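Local coordinates for protein Phthiocerol/phthiodiolone dimycocerosyl transferase (Mycobacterium tuberculosis, PDB 1Q9J) that probably catalyses the transfer of mycocerosyl groups from mycocerosic acid synthase onto phthiocerol and related diols, the last step in making dimycocerosate ester lipids, at residues A[229-233]-A[413-417]; A[244-248]-A[405-410]. All coordinates share one frame; numbering follows the deposited sequence.

Contact 1 (A[229-233]-A[413-417]); sequences FGREH and VPSEY
Phe229 and Tyr417 form a T-shaped pair. The edge of the Phe229 ring points at a face of the Tyr417 ring, with the planes at 87° and the centroids 5.4 Å apart. Phe229 CE1 leads, lying 3.7 Å from Tyr417 CD2. With CG anti to the backbone N (chi1 171°), the phenylalanine ring extends toward 413-417. His233 joins from the same segment. Its CE1 lies 3.4 Å from Tyr417 CE2, and the two rings meet obliquely, with planes at 77°. His233 CD2 lies over one face of Phe229, toward the rim, so the three rings make an aromatic cluster. A type I turn from Gly230 to His233 follows the helix, and the imidazole comes beside Phe229. The opposite face of Phe229 looks toward the backbone at Val413. Val413 CG1 approaches the far end of the ring, near CZ, and Pro414 CB packs on Phe229 CB at 3.9 Å. No hydrogen bond links the two segments. Tyr417 OH is hydrogen-bonded to Asp299 OD1. The contact joins the C-terminal end of helix 220-230 to the loop after helix 399-412, near the end of the modelled chain. Helix 300-317 borders both segments: Val301 touches the side chains of Phe229, His233 and Tyr417, and Ile300 touches Val413.

Contact 2 (A[244-248]-A[405-410]); sequences AILLT and AIRSLL
Ile406 packs between Ile245 and Thr248 and fills the close side of this helix pair. Its CD1 lies 3.8 Å from Ile245 CG1. Its CG1 lies 3.6 Å from Thr248 CB, and the two side chains cross at about a right angle. The CG1 branch of Ile406 is anti to the carbonyl carbon (chi1 -61°), and the extended chi2 carries CD1 on to the Ile245 backbone. The CG2 branch faces Ala244 CB at 4.0 Å. Ala244 has only a methyl group, and its CA comes within 5.7 Å of Ile406 CA. Leu410 CD2 closes on the same methyl at 3.6 Å. At the other end, Thr248 turns CG2 to Ala405 CB, 3.4 Å away. Its hydroxyl turns back to its own helix and donates to Ala244 O at 3.0 Å. That carbonyl also accepts the helical bond from Thr248 N, and the two donors come from opposite faces of its plane. The threonine can thus sit in an apolar interface with its OG1 bonded. The helices pack beside the mixed sheet that includes strand 387-393, consistent with the C-terminal of two related domains in a CoA-dependent-acyltransferase-like fold. Leu410 and Ile406 also rest on that strand, through Ile390. Leu409 CD2 lies near Ala244 O and Thr248 OG1. Packing is looser at Leu247, which meets 405-410 through CD1 alone, 4.3 Å from Leu409 CD2. Both leucines are partly exposed, but Leu247 is also covered by Ile300 and Leu303 of helix 300-317.

Both contacts bring the C-terminal helix 399-412 and the loop after it against two successive helices, 220-230 and 237-253. Their centres are about 14 Å apart. Contact 2 is nested along the chain inside the loop closed by contact 1. It is the more buried of the two, with its centre about 21 Å from the chain centre, against about 28 Å for contact 1. Ile300, at the start of helix 300-317, touches both, through Val413 in contact 1 and Leu247 in contact 2. The side chain of His233 in contact 1 lies about 12 Å from that of Arg312, which is probably important for recognising the acyl carrier domain of mycocerosic acid synthase. Contact 2 lies away from the annotated sites, which include His124, the probable proton acceptor.

Contact 1 (A[229-233]-A[413-417])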
loop_
_atom_site.group_PDB
_atom_site.type_symbol
_atom_site.label_atom_id
_atom_site.label_comp_id
_atom_site.label_asym_id
_atom_site.label_seq_id
_atom_site.Cartn_x
_atom_site.Cartn_y
_atom_site.Cartn_z
ATOM N N PHE A 229 23.693 -9.525 5.833
ATOM C CA PHE A 229 23.296 -10.264 7.026
ATOM C C PHE A 229 22.057 -11.075 6.713
ATOM O O PHE A 229 21.813 -12.113 7.320
ATOM C CB PHE A 229 22.968 -9.301 8.163
ATOM C CG PHE A 229 22.344 -9.963 9.357
ATOM C CD1 PHE A 229 23.133 -10.562 10.331
ATOM C CD2 PHE A 229 20.965 -9.989 9.511
ATOM C CE1 PHE A 229 22.556 -11.180 11.451
ATOM C CE2 PHE A 229 20.379 -10.604 10.624
ATOM C CZ PHE A 229 21.178 -11.201 11.596
ATOM N N GLY A 230 21.274 -10.577 5.761
ATOM C CA GLY A 230 20.046 -11.248 5.377
ATOM C C GLY A 230 20.256 -12.626 4.784
ATOM O O GLY A 230 19.977 -13.639 5.428
ATOM N N ARG A 231 20.744 -12.663 3.548
ATOM C CA ARG A 231 20.980 -13.929 2.875
ATOM C C ARG A 231 22.100 -14.738 3.526
ATOM O O ARG A 231 22.557 -15.744 2.979
ATOM C CB ARG A 231 21.258 -13.698 1.383
ATOM C CG ARG A 231 22.326 -12.676 1.060
ATOM C CD ARG A 231 22.228 -12.258 -0.408
ATOM N NE ARG A 231 23.281 -11.323 -0.807
ATOM C CZ ARG A 231 23.292 -10.638 -1.951
ATOM N NH1 ARG A 231 22.299 -10.776 -2.820
ATOM N NH2 ARG A 231 24.299 -9.816 -2.233
ATOM N N GLU A 232 22.533 -14.294 4.703
ATOM C CA GLU A 232 23.566 -14.984 5.459
ATOM C C GLU A 232 22.828 -15.675 6.597
ATOM O O GLU A 232 23.408 -16.023 7.621
ATOM C CB GLU A 232 24.579 -13.992 6.035
ATOM C CG GLU A 232 25.781 -14.642 6.711
ATOM C CD GLU A 232 26.344 -13.805 7.858
ATOM O OE1 GLU A 232 25.647 -13.651 8.887
ATOM O OE2 GLU A 232 27.481 -13.295 7.728
ATOM N N HIS A 233 21.528 -15.858 6.406
ATOM C CA HIS A 233 20.684 -16.511 7.395
ATOM C C HIS A 233 19.441 -17.031 6.691
ATOM O O HIS A 233 18.419 -17.309 7.322
ATOM C CB HIS A 233 20.287 -15.524 8.494
ATOM C CG HIS A 233 21.361 -15.285 9.510
ATOM N ND1 HIS A 233 21.599 -16.150 10.555
ATOM C CD2 HIS A 233 22.267 -14.286 9.632
ATOM C CE1 HIS A 233 22.606 -15.692 11.281
ATOM N NE2 HIS A 233 23.028 -14.563 10.741
ATOM N N VAL A 413 22.358 -5.347 14.469
ATOM C CA VAL A 413 22.320 -6.774 14.173
ATOM C C VAL A 413 23.325 -7.270 13.128
ATOM O O VAL A 413 23.968 -8.304 13.321
ATOM C CB VAL A 413 20.906 -7.194 13.724
ATOM C CG1 VAL A 413 20.825 -8.706 13.606
ATOM C CG2 VAL A 413 19.876 -6.683 14.717
ATOM N N PRO A 414 23.478 -6.544 12.012
ATOM C CA PRO A 414 24.420 -6.973 10.973
ATOM C C PRO A 414 25.888 -6.979 11.394
ATOM O O PRO A 414 26.658 -7.849 10.977
ATOM C CB PRO A 414 24.141 -5.995 9.834
ATOM C CG PRO A 414 23.764 -4.750 10.558
ATOM C CD PRO A 414 22.844 -5.267 11.643
ATOM N N SER A 415 26.269 -6.016 12.228
ATOM C CA SER A 415 27.651 -5.913 12.691
ATOM C C SER A 415 27.931 -6.846 13.861
ATOM O O SER A 415 28.728 -7.778 13.750
ATOM C CB SER A 415 27.967 -4.475 13.114
ATOM O OG SER A 415 27.236 -4.118 14.271
ATOM N N GLU A 416 27.265 -6.586 14.981
ATOM C CA GLU A 416 27.450 -7.380 16.185
ATOM C C GLU A 416 26.339 -8.389 16.450
ATOM O O GLU A 416 25.346 -8.075 17.110
ATOM C CB GLU A 416 27.585 -6.456 17.395
ATOM C CG GLU A 416 26.498 -5.402 17.488
ATOM C CD GLU A 416 26.244 -4.939 18.913
ATOM O OE1 GLU A 416 27.165 -4.376 19.544
ATOM O OE2 GLU A 416 25.116 -5.149 19.408
ATOM N N TYR A 417 26.511 -9.605 15.943
ATOM C CA TYR A 417 25.523 -10.657 16.155
ATOM C C TYR A 417 26.140 -11.832 16.921
ATOM O O TYR A 417 25.463 -12.485 17.717
ATOM C CB TYR A 417 24.945 -11.128 14.811
ATOM C CG TYR A 417 23.858 -12.173 14.955
ATOM C CD1 TYR A 417 22.854 -12.032 15.918
ATOM C CD2 TYR A 417 23.852 -13.320 14.158
ATOM C CE1 TYR A 417 21.878 -13.009 16.091
ATOM C CE2 TYR A 417 22.878 -14.306 14.321
ATOM C CZ TYR A 417 21.897 -14.145 15.292
ATOM O OH TYR A 417 20.948 -15.124 15.480
#

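Contact 2 (A[244-248]-A[405-410])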
loop_
_atom_site.group_PDB
_atom_site.type_symbol
_atom_site.label_atom_id
_atom_site.label_comp_id
_atom_site.label_asym_id
_atom_site.label_seq_id
_atom_site.Cartn_x
_atom_site.Cartn_y
_atom_site.Cartn_z
ATOM N N ALA A 244 12.758 -6.810 13.618
ATOM C CA ALA A 244 13.168 -5.562 14.243
ATOM C C ALA A 244 11.948 -4.782 14.741
ATOM O O ALA A 244 11.935 -4.266 15.863
ATOM C CB ALA A 244 13.969 -4.714 13.261
ATOM N N ILE A 245 10.923 -4.689 13.908
ATOM C CA ILE A 245 9.709 -3.984 14.282
ATOM C C ILE A 245 9.044 -4.668 15.478
ATOM O O ILE A 245 8.719 -4.021 16.472
ATOM C CB ILE A 245 8.728 -3.950 13.087
ATOM C CG1 ILE A 245 9.311 -3.071 12.000
ATOM C CG2 ILE A 245 7.360 -3.443 13.515
ATOM C CD1 ILE A 245 8.624 -3.210 10.696
ATOM N N LEU A 246 8.850 -5.981 15.378
ATOM C CA LEU A 246 8.205 -6.737 16.446
ATOM C C LEU A 246 8.967 -6.709 17.774
ATOM O O LEU A 246 8.355 -6.662 18.846
ATOM C CB LEU A 246 7.967 -8.181 15.995
ATOM C CG LEU A 246 6.815 -8.366 15.005
ATOM C CD1 LEU A 246 6.895 -9.732 14.364
ATOM C CD2 LEU A 246 5.487 -8.178 15.736
ATOM N N LEU A 247 10.295 -6.743 17.714
ATOM C CA LEU A 247 11.091 -6.695 18.937
ATOM C C LEU A 247 10.813 -5.374 19.634
ATOM O O LEU A 247 10.336 -5.345 20.774
ATOM C CB LEU A 247 12.580 -6.803 18.613
ATOM C CG LEU A 247 13.000 -8.206 18.191
ATOM C CD1 LEU A 247 14.467 -8.225 17.863
ATOM C CD2 LEU A 247 12.680 -9.179 19.307
ATOM N N THR A 248 11.107 -4.289 18.921
ATOM C CA THR A 248 10.900 -2.936 19.419
ATOM C C THR A 248 9.512 -2.734 20.021
ATOM O O THR A 248 9.371 -2.073 21.043
ATOM C CB THR A 248 11.089 -1.900 18.299
ATOM O OG1 THR A 248 12.405 -2.028 17.742
ATOM C CG2 THR A 248 10.901 -0.490 18.849
ATOM N N ALA A 405 14.089 3.418 17.198
ATOM C CA ALA A 405 14.488 2.231 17.956
ATOM C C ALA A 405 14.772 1.120 16.957
ATOM O O ALA A 405 15.767 0.403 17.060
ATOM C CB ALA A 405 13.369 1.807 18.899
ATOM N N ILE A 406 13.870 1.000 15.990
ATOM C CA ILE A 406 13.961 0.017 14.928
ATOM C C ILE A 406 15.127 0.394 14.022
ATOM O O ILE A 406 15.840 -0.467 13.507
ATOM C CB ILE A 406 12.660 0.015 14.104
ATOM C CG1 ILE A 406 11.488 -0.369 15.011
ATOM C CG2 ILE A 406 12.779 -0.928 12.920
ATOM C CD1 ILE A 406 10.141 -0.252 14.356
ATOM N N ARG A 407 15.315 1.698 13.851
ATOM C CA ARG A 407 16.379 2.244 13.012
ATOM C C ARG A 407 17.751 1.729 13.431
ATOM O O ARG A 407 18.431 1.047 12.666
ATOM C CB ARG A 407 16.364 3.778 13.099
ATOM C CG ARG A 407 16.591 4.526 11.780
ATOM C CD ARG A 407 18.021 4.432 11.263
ATOM N NE ARG A 407 18.431 3.049 11.042
ATOM C CZ ARG A 407 17.857 2.220 10.171
ATOM N NH1 ARG A 407 16.842 2.632 9.424
ATOM N NH2 ARG A 407 18.296 0.972 10.051
ATOM N N SER A 408 18.154 2.061 14.653
ATOM C CA SER A 408 19.460 1.651 15.153
ATOM C C SER A 408 19.579 0.127 15.266
ATOM O O SER A 408 20.673 -0.426 15.158
ATOM C CB SER A 408 19.731 2.314 16.509
ATOM O OG SER A 408 21.116 2.605 16.682
ATOM N N LEU A 409 18.448 -0.544 15.462
ATOM C CA LEU A 409 18.444 -1.997 15.595
ATOM C C LEU A 409 18.802 -2.702 14.290
ATOM O O LEU A 409 19.385 -3.785 14.308
ATOM C CB LEU A 409 17.083 -2.483 16.094
ATOM C CG LEU A 409 16.970 -3.947 16.513
ATOM C CD1 LEU A 409 18.079 -4.302 17.477
ATOM C CD2 LEU A 409 15.609 -4.177 17.159
ATOM N N LEU A 410 18.460 -2.094 13.158
ATOM C CA LEU A 410 18.778 -2.693 11.865
ATOM C C LEU A 410 20.225 -2.422 11.471
ATOM O O LEU A 410 20.715 -2.939 10.460
ATOM C CB LEU A 410 17.837 -2.161 10.775
ATOM C CG LEU A 410 16.378 -2.629 10.780
ATOM C CD1 LEU A 410 15.637 -1.964 9.637
ATOM C CD2 LEU A 410 16.315 -4.145 10.639
#